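Local coordinates for protein agmatinase (Deinococcus radiodurans, PDB 1WOH) that probably hydrolyses agmatine to putrescine and urea, using two manganese ions bound in each subunit, at residues A18-P23 with F80-D85; V139-A144 with V174-V179; G213-L218 with M255-A260. All blocks are in the same frame, centred on the assembly; numbering follows the deposited sequence.

Contact 1 (A18-P23 with F80-D85); sequences APLVQP and FADAGD
P19 sets CG and CD of its puckered ring against the carbonyl oxygen of F80, with CD 3.3 Å from F80 O. The phenyl ring of F80 leads away to P64 and to M294 and L297 of helix 284-302, and only CB stays behind, 3.6 Å from A18 CB. The other flat side-chain group is the carboxylate of D82. Its OD1 is met on the anti side by G84 N at 2.8 Å, 23° out of the carboxylate plane, which makes an Asx turn. CG stands anti to the backbone N (chi1 -173°), and this swings the carboxylate beside its own carbonyl, facing the peptide two residues on. OD2 forms a salt bridge with R56. I12 of the second subunit packs on both L20 and D82.

Between loop and strand, L20 and D82 form a single beta bridge. D82 N donates to P19 O at 3.0 Å, and V21 N donates to D82 O at 2.9 Å. The same D82 O also has L20 CD1 lying 3.1 Å from it. Further along, V21 CG2 touches the CB atoms of both A81 and A83, and P23 CG lies 4.2 Å from A83 CB.

Strand 80-85 is outermost in the parallel sheet of this chain, and A81, A83 and G84 bond inward to strand 31-36. The loop therefore occupies the outer edge at D82, through backbone bonds that depend little on side-chain identity.

Contact 2 (V139-A144 with V174-V179); sequences VVQLDA and VHITTV
Q141 and T178 lie side by side on neighbouring parallel strands of the central sheet of the arginase-family alpha/beta fold. Strands 137-142 and 173-181 form a beta-alpha-beta unit with helix 162-169. The axes of the two short segments run nearly parallel, 4.7 Å apart. Backbone bonds join them from V139 N to D143 N.

The side chain of Q141 starts with CB 3.8 Å from T177 O. CG is anti to the backbone N (chi1 164°), and the chain stays extended, which lays it alongside T178. CG passes T178 CG2, and CD comes within 3.4 Å of that methyl. OE1 accepts from T178 OG1 at 2.7 Å. The hydroxyl sits above the amide carbonyl plane, 60° out of it. I176 CG2 also touches OE1, at 3.5 Å. On the other branch, NE2 donates to D143 OD2 and L146 O. F163 of helix 162-169 packs on Q141, V139 and I176.

D143 is a ligand of both manganese ions, which are absent from this chain, and its OD1 accepts from H145 N. Q141 thus stands in the second shell and probably helps to orient this metal ligand. A leucine here would probably leave T178 OG1 without its acceptor and let the D143 carboxylate turn more freely. The NE2 bond to D143 OD2 measures 3.0 Å, with OD2 in the amide plane of Q141 but NE2 35° out of the carboxylate plane.

Contact 3 (G213-L218 with M255-A260); sequences GVLAQL and MKILAA
L215 and L218 pack on I257 and A260 in a small apolar contact between two pieces of the helical layer that covers one face of the central sheet. It buries 227 Å², both sides summed, and no hydrogen bond crosses it. Two leucine methyls carry it.

L215 sends CD2 onto the helix backbone, 3.9 Å from I257 CA. The same methyl also meets K256 O, I257 CG1 and A260 CB. CG of L215 is anti to the carbonyl carbon (chi1 -56°), and from there the branch reaches across to the other helix. L218 brings CD1 to I257 O at 3.5 Å. L218 CD1 also lies 4.1 Å from I257 CG2. A260 CB meets both leucine methyls from one side, L215 CD2 and L218 CD1 each 4.0 Å away. Of the I257 branches, CG1 meets L215 CD2 and CG2 meets L218 CD1.

Helix 251-264 is the crossover of a beta-alpha-beta unit, linking the neighbouring parallel strands 223-229 and 266-273. On the other side, a type I turn from L215 to L218 leads the chain from helix 211-215 toward strand 223-229. L218 N donates to L215 O at 3.2 Å within this turn, which brings both leucines to the same stretch of helix 251-264.

On the sheet side, I257 packs on L142 of strand 137-142. At the outer edge K256 is exposed, and its side chain leads away from L215.

In the fold
Contact 2 is the buried one, strand against strand inside the sheet. Contacts 1 and 3 are both partly buried. Contact 1 adds a loop to the outermost strand, beside a second subunit, while contacts 2 and 3 touch no other chain. Contacts 1 and 2 reach the same sheet on opposite sides of the chain's centre, their centres about 28 Å apart. Contacts 2 and 3 meet: I257 CD1 lies 3.7 Å from V179 CG1, and L218 packs on T177. Backbone bonds dominate contact 1. Contact 2 adds polar side chains that lead to the manganese site. Contact 3 holds by apolar packing alone, as a layer on the sheet.

Contact 1 (A18-P23 with F80-D85)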
ATOM      1  N   ALA A  18      10.343  10.761  26.071  1.00 20.36           N
ATOM      2  CA  ALA A  18      10.986  10.655  27.373  1.00 21.40           C
ATOM      3  C   ALA A  18      12.458  10.260  27.245  1.00 21.78           C
ATOM      4  O   ALA A  18      12.877   9.686  26.239  1.00 22.48           O
ATOM      5  CB  ALA A  18      10.246   9.632  28.228  1.00 20.72           C
ATOM      6  N   PRO A  19      13.266  10.573  28.266  1.00 23.00           N
ATOM      7  CA  PRO A  19      14.690  10.224  28.229  1.00 21.57           C
ATOM      8  C   PRO A  19      14.862   8.709  28.194  1.00 20.49           C
ATOM      9  O   PRO A  19      14.065   7.975  28.775  1.00 18.00           O
ATOM     10  CB  PRO A  19      15.230  10.849  29.515  1.00 22.40           C
ATOM     11  CG  PRO A  19      14.043  10.818  30.432  1.00 23.24           C
ATOM     12  CD  PRO A  19      12.927  11.261  29.523  1.00 22.10           C
ATOM     13  N   LEU A  20      15.902   8.243  27.512  1.00 21.38           N
ATOM     14  CA  LEU A  20      16.148   6.810  27.404  1.00 22.36           C
ATOM     15  C   LEU A  20      16.926   6.286  28.606  1.00 24.11           C
ATOM     16  O   LEU A  20      17.881   6.919  29.063  1.00 23.42           O
ATOM     17  CB  LEU A  20      16.909   6.513  26.107  1.00 25.35           C
ATOM     18  CG  LEU A  20      17.248   5.052  25.785  1.00 27.56           C
ATOM     19  CD1 LEU A  20      15.993   4.182  25.820  1.00 28.57           C
ATOM     20  CD2 LEU A  20      17.899   4.990  24.415  1.00 27.53           C
ATOM     21  N   VAL A  21      16.508   5.137  29.130  1.00 23.02           N
ATOM     22  CA  VAL A  21      17.182   4.535  30.276  1.00 23.69           C
ATOM     23  C   VAL A  21      17.307   3.020  30.142  1.00 24.70           C
ATOM     24  O   VAL A  21      16.718   2.416  29.252  1.00 25.79           O
ATOM     25  CB  VAL A  21      16.443   4.848  31.599  1.00 22.19           C
ATOM     26  CG1 VAL A  21      16.448   6.346  31.851  1.00 22.59           C
ATOM     27  CG2 VAL A  21      15.017   4.324  31.544  1.00 21.14           C
ATOM     28  N   GLN A  22      18.097   2.420  31.023  1.00 25.57           N
ATOM     29  CA  GLN A  22      18.291   0.973  31.030  1.00 27.79           C
ATOM     30  C   GLN A  22      17.403   0.401  32.129  1.00 27.23           C
ATOM     31  O   GLN A  22      17.339   0.950  33.223  1.00 27.34           O
ATOM     32  CB  GLN A  22      19.755   0.631  31.318  1.00 31.58           C
ATOM     33  CG  GLN A  22      20.695   0.946  30.171  1.00 35.65           C
ATOM     34  CD  GLN A  22      20.395   0.111  28.942  1.00 39.83           C
ATOM     35  OE1 GLN A  22      20.475  -1.119  28.979  1.00 41.74           O
ATOM     36  NE2 GLN A  22      20.044   0.774  27.845  1.00 42.69           N
ATOM     37  N   PRO A  23      16.708  -0.711  31.851  1.00 27.57           N
ATOM     38  CA  PRO A  23      15.817  -1.350  32.823  1.00 28.63           C
ATOM     39  C   PRO A  23      16.348  -1.438  34.252  1.00 30.29           C
ATOM     40  O   PRO A  23      15.633  -1.124  35.204  1.00 31.30           O
ATOM     41  CB  PRO A  23      15.578  -2.725  32.210  1.00 27.98           C
ATOM     42  CG  PRO A  23      15.545  -2.413  30.751  1.00 27.12           C
ATOM     43  CD  PRO A  23      16.733  -1.476  30.589  1.00 27.50           C
ATOM     44  N   PHE A  80       8.504  10.973  32.976  1.00 16.62           N
ATOM     45  CA  PHE A  80       8.481   9.804  32.095  1.00 16.65           C
ATOM     46  C   PHE A  80       9.886   9.299  31.771  1.00 16.50           C
ATOM     47  O   PHE A  80      10.864  10.043  31.835  1.00 18.16           O
ATOM     48  CB  PHE A  80       7.794  10.143  30.763  1.00 13.92           C
ATOM     49  CG  PHE A  80       6.299  10.215  30.841  1.00 15.41           C
ATOM     50  CD1 PHE A  80       5.665  11.254  31.516  1.00 15.69           C
ATOM     51  CD2 PHE A  80       5.520   9.235  30.232  1.00 14.02           C
ATOM     52  CE1 PHE A  80       4.271  11.315  31.582  1.00 14.60           C
ATOM     53  CE2 PHE A  80       4.125   9.283  30.288  1.00 15.08           C
ATOM     54  CZ  PHE A  80       3.498  10.324  30.966  1.00 15.17           C
ATOM     55  N   ALA A  81       9.975   8.026  31.408  1.00 14.97           N
ATOM     56  CA  ALA A  81      11.241   7.418  31.025  1.00 15.27           C
ATOM     57  C   ALA A  81      10.927   6.296  30.033  1.00 15.65           C
ATOM     58  O   ALA A  81       9.849   5.714  30.076  1.00 16.89           O
ATOM     59  CB  ALA A  81      11.956   6.850  32.249  1.00 17.42           C
ATOM     60  N   ASP A  82      11.861   6.009  29.135  1.00 16.31           N
ATOM     61  CA  ASP A  82      11.672   4.926  28.169  1.00 16.12           C
ATOM     62  C   ASP A  82      12.800   3.939  28.436  1.00 16.01           C
ATOM     63  O   ASP A  82      13.959   4.231  28.147  1.00 18.39           O
ATOM     64  CB  ASP A  82      11.765   5.453  26.728  1.00 15.87           C
ATOM     65  CG  ASP A  82      11.402   4.396  25.699  1.00 15.04           C
ATOM     66  OD1 ASP A  82      11.648   3.204  25.974  1.00 14.47           O
ATOM     67  OD2 ASP A  82      10.882   4.750  24.619  1.00 14.59           O
ATOM     68  N   ALA A  83      12.468   2.779  28.999  1.00 15.80           N
ATOM     69  CA  ALA A  83      13.481   1.772  29.318  1.00 16.51           C
ATOM     70  C   ALA A  83      13.877   0.919  28.115  1.00 16.63           C
ATOM     71  O   ALA A  83      14.572  -0.090  28.262  1.00 18.50           O
ATOM     72  CB  ALA A  83      12.993   0.880  30.450  1.00 15.52           C
ATOM     73  N   GLY A  84      13.439   1.327  26.929  1.00 15.66           N
ATOM     74  CA  GLY A  84      13.777   0.584  25.728  1.00 16.85           C
ATOM     75  C   GLY A  84      12.979  -0.697  25.588  1.00 14.86           C
ATOM     76  O   GLY A  84      11.864  -0.802  26.106  1.00 12.64           O
ATOM     77  N   ASP A  85      13.550  -1.673  24.885  1.00 14.96           N
ATOM     78  CA  ASP A  85      12.883  -2.954  24.666  1.00 15.33           C
ATOM     79  C   ASP A  85      13.599  -4.113  25.334  1.00 14.56           C
ATOM     80  O   ASP A  85      14.818  -4.083  25.527  1.00 13.79           O
ATOM     81  CB  ASP A  85      12.814  -3.302  23.174  1.00 14.78           C
ATOM     82  CG  ASP A  85      11.912  -2.382  22.382  1.00 16.56           C
ATOM     83  OD1 ASP A  85      11.103  -1.642  22.978  1.00 18.57           O
ATOM     84  OD2 ASP A  85      12.007  -2.422  21.136  1.00 17.58           O
TER

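Contact 2 (V139-A144 with V174-V179)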
ATOM      1  N   VAL A 139      -7.243  -7.801  37.095  1.00 12.77           N
ATOM      2  CA  VAL A 139      -6.907  -7.374  35.743  1.00 14.01           C
ATOM      3  C   VAL A 139      -8.172  -6.908  35.052  1.00 13.08           C
ATOM      4  O   VAL A 139      -9.206  -7.579  35.111  1.00 12.39           O
ATOM      5  CB  VAL A 139      -6.300  -8.511  34.878  1.00 13.35           C
ATOM      6  CG1 VAL A 139      -6.194  -8.051  33.405  1.00 13.34           C
ATOM      7  CG2 VAL A 139      -4.926  -8.881  35.396  1.00 15.90           C
ATOM      8  N   VAL A 140      -8.097  -5.729  34.437  1.00 11.46           N
ATOM      9  CA  VAL A 140      -9.213  -5.190  33.668  1.00 11.57           C
ATOM     10  C   VAL A 140      -8.702  -5.343  32.242  1.00 10.48           C
ATOM     11  O   VAL A 140      -7.733  -4.704  31.843  1.00 10.93           O
ATOM     12  CB  VAL A 140      -9.489  -3.703  33.987  1.00 11.81           C
ATOM     13  CG1 VAL A 140     -10.467  -3.132  32.965  1.00 13.81           C
ATOM     14  CG2 VAL A 140     -10.093  -3.581  35.387  1.00 11.98           C
ATOM     15  N   GLN A 141      -9.363  -6.215  31.496  1.00 11.44           N
ATOM     16  CA  GLN A 141      -8.965  -6.551  30.137  1.00 11.18           C
ATOM     17  C   GLN A 141      -9.936  -6.096  29.048  1.00 11.34           C
ATOM     18  O   GLN A 141     -11.109  -6.478  29.063  1.00 12.46           O
ATOM     19  CB  GLN A 141      -8.783  -8.082  30.088  1.00 12.62           C
ATOM     20  CG  GLN A 141      -8.742  -8.722  28.718  1.00 14.69           C
ATOM     21  CD  GLN A 141      -8.886 -10.244  28.781  1.00 13.23           C
ATOM     22  OE1 GLN A 141      -9.176 -10.814  29.840  1.00 15.25           O
ATOM     23  NE2 GLN A 141      -8.702 -10.904  27.640  1.00 14.55           N
ATOM     24  N   LEU A 142      -9.453  -5.271  28.117  1.00 10.24           N
ATOM     25  CA  LEU A 142     -10.278  -4.828  26.986  1.00 10.92           C
ATOM     26  C   LEU A 142      -9.849  -5.795  25.891  1.00 11.23           C
ATOM     27  O   LEU A 142      -8.661  -5.909  25.600  1.00 11.49           O
ATOM     28  CB  LEU A 142      -9.952  -3.391  26.578  1.00 11.88           C
ATOM     29  CG  LEU A 142     -10.307  -2.279  27.571  1.00 12.15           C
ATOM     30  CD1 LEU A 142     -10.117  -0.942  26.890  1.00 11.24           C
ATOM     31  CD2 LEU A 142     -11.745  -2.412  28.031  1.00 14.06           C
ATOM     32  N   ASP A 143     -10.798  -6.476  25.269  1.00 11.62           N
ATOM     33  CA  ASP A 143     -10.411  -7.496  24.299  1.00 11.61           C
ATOM     34  C   ASP A 143     -11.630  -8.052  23.582  1.00 11.09           C
ATOM     35  O   ASP A 143     -12.718  -8.128  24.161  1.00 13.93           O
ATOM     36  CB  ASP A 143      -9.748  -8.639  25.090  1.00 13.66           C
ATOM     37  CG  ASP A 143      -8.755  -9.442  24.283  1.00 15.52           C
ATOM     38  OD1 ASP A 143      -8.932  -9.582  23.056  1.00 15.33           O
ATOM     39  OD2 ASP A 143      -7.797  -9.961  24.903  1.00 16.42           O
ATOM     40  N   ALA A 144     -11.454  -8.449  22.327  1.00 10.24           N
ATOM     41  CA  ALA A 144     -12.540  -9.064  21.582  1.00  9.03           C
ATOM     42  C   ALA A 144     -12.533 -10.548  21.947  1.00 10.32           C
ATOM     43  O   ALA A 144     -13.534 -11.239  21.797  1.00 10.50           O
ATOM     44  CB  ALA A 144     -12.309  -8.908  20.082  1.00  7.44           C
ATOM     45  N   VAL A 174      -6.268 -12.723  41.534  1.00 16.20           N
ATOM     46  CA  VAL A 174      -7.559 -13.253  41.933  1.00 16.57           C
ATOM     47  C   VAL A 174      -8.782 -12.986  41.086  1.00 16.14           C
ATOM     48  O   VAL A 174      -9.801 -13.655  41.256  1.00 17.29           O
ATOM     49  CB  VAL A 174      -7.898 -12.804  43.372  1.00 17.93           C
ATOM     50  CG1 VAL A 174      -6.825 -13.289  44.335  1.00 16.40           C
ATOM     51  CG2 VAL A 174      -8.009 -11.286  43.430  1.00 17.18           C
ATOM     52  N   HIS A 175      -8.710 -12.025  40.174  1.00 15.03           N
ATOM     53  CA  HIS A 175      -9.891 -11.733  39.385  1.00 14.78           C
ATOM     54  C   HIS A 175      -9.586 -10.997  38.099  1.00 13.68           C
ATOM     55  O   HIS A 175      -8.676 -10.178  38.043  1.00 14.11           O
ATOM     56  CB  HIS A 175     -10.869 -10.904  40.231  1.00 15.13           C
ATOM     57  CG  HIS A 175     -12.185 -10.653  39.565  1.00 13.83           C
ATOM     58  ND1 HIS A 175     -12.439  -9.526  38.813  1.00 16.85           N
ATOM     59  CD2 HIS A 175     -13.308 -11.405  39.508  1.00 14.91           C
ATOM     60  CE1 HIS A 175     -13.664  -9.595  38.322  1.00 15.41           C
ATOM     61  NE2 HIS A 175     -14.213 -10.726  38.728  1.00 16.35           N
ATOM     62  N   ILE A 176     -10.349 -11.320  37.065  1.00 13.39           N
ATOM     63  CA  ILE A 176     -10.217 -10.663  35.772  1.00 12.08           C
ATOM     64  C   ILE A 176     -11.591 -10.212  35.313  1.00 12.90           C
ATOM     65  O   ILE A 176     -12.580 -10.933  35.454  1.00 13.79           O
ATOM     66  CB  ILE A 176      -9.648 -11.604  34.676  1.00 11.65           C
ATOM     67  CG1 ILE A 176      -8.259 -12.103  35.074  1.00 11.65           C
ATOM     68  CG2 ILE A 176      -9.542 -10.850  33.341  1.00 11.03           C
ATOM     69  CD1 ILE A 176      -7.609 -13.010  34.006  1.00 11.25           C
ATOM     70  N   THR A 177     -11.649  -9.003  34.775  1.00 12.76           N
ATOM     71  CA  THR A 177     -12.886  -8.465  34.247  1.00 12.84           C
ATOM     72  C   THR A 177     -12.564  -8.231  32.780  1.00 11.30           C
ATOM     73  O   THR A 177     -11.725  -7.391  32.464  1.00 13.80           O
ATOM     74  CB  THR A 177     -13.248  -7.118  34.893  1.00 14.85           C
ATOM     75  OG1 THR A 177     -13.479  -7.304  36.293  1.00 16.50           O
ATOM     76  CG2 THR A 177     -14.499  -6.546  34.240  1.00 14.33           C
ATOM     77  N   THR A 178     -13.219  -8.978  31.898  1.00 11.15           N
ATOM     78  CA  THR A 178     -12.979  -8.858  30.460  1.00 12.05           C
ATOM     79  C   THR A 178     -14.148  -8.174  29.780  1.00 10.83           C
ATOM     80  O   THR A 178     -15.294  -8.606  29.913  1.00 12.38           O
ATOM     81  CB  THR A 178     -12.770 -10.243  29.837  1.00 14.46           C
ATOM     82  OG1 THR A 178     -11.768 -10.938  30.587  1.00 14.61           O
ATOM     83  CG2 THR A 178     -12.311 -10.117  28.389  1.00 13.86           C
ATOM     84  N   VAL A 179     -13.852  -7.116  29.031  1.00 11.99           N
ATOM     85  CA  VAL A 179     -14.903  -6.360  28.368  1.00 11.13           C
ATOM     86  C   VAL A 179     -14.663  -6.197  26.873  1.00 10.69           C
ATOM     87  O   VAL A 179     -13.555  -5.870  26.455  1.00 10.61           O
ATOM     88  CB  VAL A 179     -15.022  -4.958  29.004  1.00 12.08           C
ATOM     89  CG1 VAL A 179     -16.170  -4.184  28.372  1.00 13.51           C
ATOM     90  CG2 VAL A 179     -15.203  -5.094  30.508  1.00 15.90           C
TER
HETATM   91  O   HOH W   1     -11.120  -6.983  37.802  1.00 11.60           O

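Contact 3 (G213-L218 with M255-A260)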
ATOM      1  N   GLY A 213     -24.364   0.172  33.208  1.00 21.04           N
ATOM      2  CA  GLY A 213     -24.374  -1.104  33.900  1.00 22.34           C
ATOM      3  C   GLY A 213     -23.022  -1.787  33.846  1.00 21.09           C
ATOM      4  O   GLY A 213     -22.648  -2.520  34.761  1.00 20.83           O
ATOM      5  N   VAL A 214     -22.283  -1.550  32.767  1.00 20.31           N
ATOM      6  CA  VAL A 214     -20.959  -2.142  32.608  1.00 18.74           C
ATOM      7  C   VAL A 214     -19.956  -1.484  33.556  1.00 18.85           C
ATOM      8  O   VAL A 214     -19.207  -2.172  34.254  1.00 19.40           O
ATOM      9  CB  VAL A 214     -20.469  -2.015  31.145  1.00 18.07           C
ATOM     10  CG1 VAL A 214     -18.990  -2.360  31.052  1.00 17.08           C
ATOM     11  CG2 VAL A 214     -21.296  -2.934  30.245  1.00 17.25           C
ATOM     12  N   LEU A 215     -19.943  -0.153  33.592  1.00 17.85           N
ATOM     13  CA  LEU A 215     -19.020   0.552  34.476  1.00 19.09           C
ATOM     14  C   LEU A 215     -19.293   0.156  35.926  1.00 19.03           C
ATOM     15  O   LEU A 215     -18.381   0.129  36.751  1.00 19.76           O
ATOM     16  CB  LEU A 215     -19.163   2.075  34.321  1.00 19.17           C
ATOM     17  CG  LEU A 215     -18.993   2.661  32.916  1.00 20.70           C
ATOM     18  CD1 LEU A 215     -19.086   4.181  32.985  1.00 21.73           C
ATOM     19  CD2 LEU A 215     -17.652   2.240  32.334  1.00 19.98           C
ATOM     20  N   ALA A 216     -20.547  -0.164  36.229  1.00 20.27           N
ATOM     21  CA  ALA A 216     -20.924  -0.560  37.584  1.00 22.26           C
ATOM     22  C   ALA A 216     -20.371  -1.936  37.952  1.00 21.84           C
ATOM     23  O   ALA A 216     -20.332  -2.301  39.129  1.00 22.35           O
ATOM     24  CB  ALA A 216     -22.440  -0.553  37.729  1.00 21.38           C
ATOM     25  N   GLN A 217     -19.943  -2.697  36.948  1.00 20.15           N
ATOM     26  CA  GLN A 217     -19.392  -4.023  37.192  1.00 20.51           C
ATOM     27  C   GLN A 217     -17.877  -3.995  37.379  1.00 19.81           C
ATOM     28  O   GLN A 217     -17.285  -4.990  37.791  1.00 19.35           O
ATOM     29  CB  GLN A 217     -19.728  -4.970  36.039  1.00 20.78           C
ATOM     30  CG  GLN A 217     -21.212  -5.169  35.793  1.00 23.32           C
ATOM     31  CD  GLN A 217     -21.470  -6.176  34.689  1.00 24.43           C
ATOM     32  OE1 GLN A 217     -21.110  -7.347  34.808  1.00 25.29           O
ATOM     33  NE2 GLN A 217     -22.094  -5.726  33.608  1.00 23.60           N
ATOM     34  N   LEU A 218     -17.248  -2.863  37.077  1.00 18.28           N
ATOM     35  CA  LEU A 218     -15.800  -2.746  37.223  1.00 17.55           C
ATOM     36  C   LEU A 218     -15.366  -2.786  38.687  1.00 17.63           C
ATOM     37  O   LEU A 218     -16.141  -2.455  39.585  1.00 18.26           O
ATOM     38  CB  LEU A 218     -15.305  -1.456  36.566  1.00 17.97           C
ATOM     39  CG  LEU A 218     -15.549  -1.351  35.059  1.00 17.09           C
ATOM     40  CD1 LEU A 218     -15.080   0.010  34.576  1.00 17.92           C
ATOM     41  CD2 LEU A 218     -14.809  -2.460  34.330  1.00 18.35           C
ATOM     42  N   MET A 255     -12.196   4.205  26.308  1.00 12.59           N
ATOM     43  CA  MET A 255     -11.622   5.215  27.189  1.00 13.71           C
ATOM     44  C   MET A 255     -12.483   5.463  28.430  1.00 15.03           C
ATOM     45  O   MET A 255     -11.954   5.703  29.517  1.00 15.10           O
ATOM     46  CB  MET A 255     -11.416   6.518  26.406  1.00 14.59           C
ATOM     47  CG  MET A 255     -10.420   7.487  27.032  1.00 16.77           C
ATOM     48  SD  MET A 255      -8.804   6.735  27.324  1.00 20.00           S
ATOM     49  CE  MET A 255      -8.804   6.699  29.112  1.00 16.39           C
ATOM     50  N   LYS A 256     -13.804   5.420  28.276  1.00 15.19           N
ATOM     51  CA  LYS A 256     -14.690   5.623  29.422  1.00 16.19           C
ATOM     52  C   LYS A 256     -14.513   4.478  30.421  1.00 16.59           C
ATOM     53  O   LYS A 256     -14.544   4.687  31.636  1.00 14.34           O
ATOM     54  CB  LYS A 256     -16.155   5.681  28.984  1.00 18.33           C
ATOM     55  CG  LYS A 256     -16.555   6.972  28.299  1.00 21.21           C
ATOM     56  CD  LYS A 256     -18.060   7.018  28.091  1.00 26.02           C
ATOM     57  CE  LYS A 256     -18.503   8.340  27.488  1.00 31.12           C
ATOM     58  NZ  LYS A 256     -17.973   8.526  26.108  1.00 32.94           N
ATOM     59  N   ILE A 257     -14.337   3.268  29.899  1.00 14.19           N
ATOM     60  CA  ILE A 257     -14.142   2.090  30.741  1.00 13.40           C
ATOM     61  C   ILE A 257     -12.842   2.228  31.529  1.00 13.03           C
ATOM     62  O   ILE A 257     -12.820   2.040  32.752  1.00 12.16           O
ATOM     63  CB  ILE A 257     -14.090   0.800  29.883  1.00 11.41           C
ATOM     64  CG1 ILE A 257     -15.469   0.531  29.282  1.00 14.28           C
ATOM     65  CG2 ILE A 257     -13.662  -0.401  30.744  1.00 11.78           C
ATOM     66  CD1 ILE A 257     -15.470  -0.522  28.210  1.00 12.86           C
ATOM     67  N   LEU A 258     -11.758   2.562  30.833  1.00 11.47           N
ATOM     68  CA  LEU A 258     -10.474   2.724  31.500  1.00 11.95           C
ATOM     69  C   LEU A 258     -10.510   3.882  32.502  1.00 13.00           C
ATOM     70  O   LEU A 258      -9.989   3.771  33.609  1.00 13.29           O
ATOM     71  CB  LEU A 258      -9.366   2.965  30.474  1.00 11.57           C
ATOM     72  CG  LEU A 258      -9.140   1.788  29.507  1.00 10.54           C
ATOM     73  CD1 LEU A 258      -8.255   2.224  28.340  1.00  9.59           C
ATOM     74  CD2 LEU A 258      -8.516   0.612  30.258  1.00 10.08           C
ATOM     75  N   ALA A 259     -11.125   4.990  32.105  1.00 12.41           N
ATOM     76  CA  ALA A 259     -11.202   6.156  32.979  1.00 13.51           C
ATOM     77  C   ALA A 259     -11.940   5.818  34.271  1.00 13.62           C
ATOM     78  O   ALA A 259     -11.511   6.205  35.363  1.00 16.19           O
ATOM     79  CB  ALA A 259     -11.896   7.305  32.255  1.00 14.49           C
ATOM     80  N   ALA A 260     -13.044   5.090  34.144  1.00 13.67           N
ATOM     81  CA  ALA A 260     -13.843   4.708  35.303  1.00 14.58           C
ATOM     82  C   ALA A 260     -13.029   3.850  36.261  1.00 15.48           C
ATOM     83  O   ALA A 260     -13.042   4.065  37.478  1.00 15.15           O
ATOM     84  CB  ALA A 260     -15.087   3.957  34.853  1.00 13.89           C
TER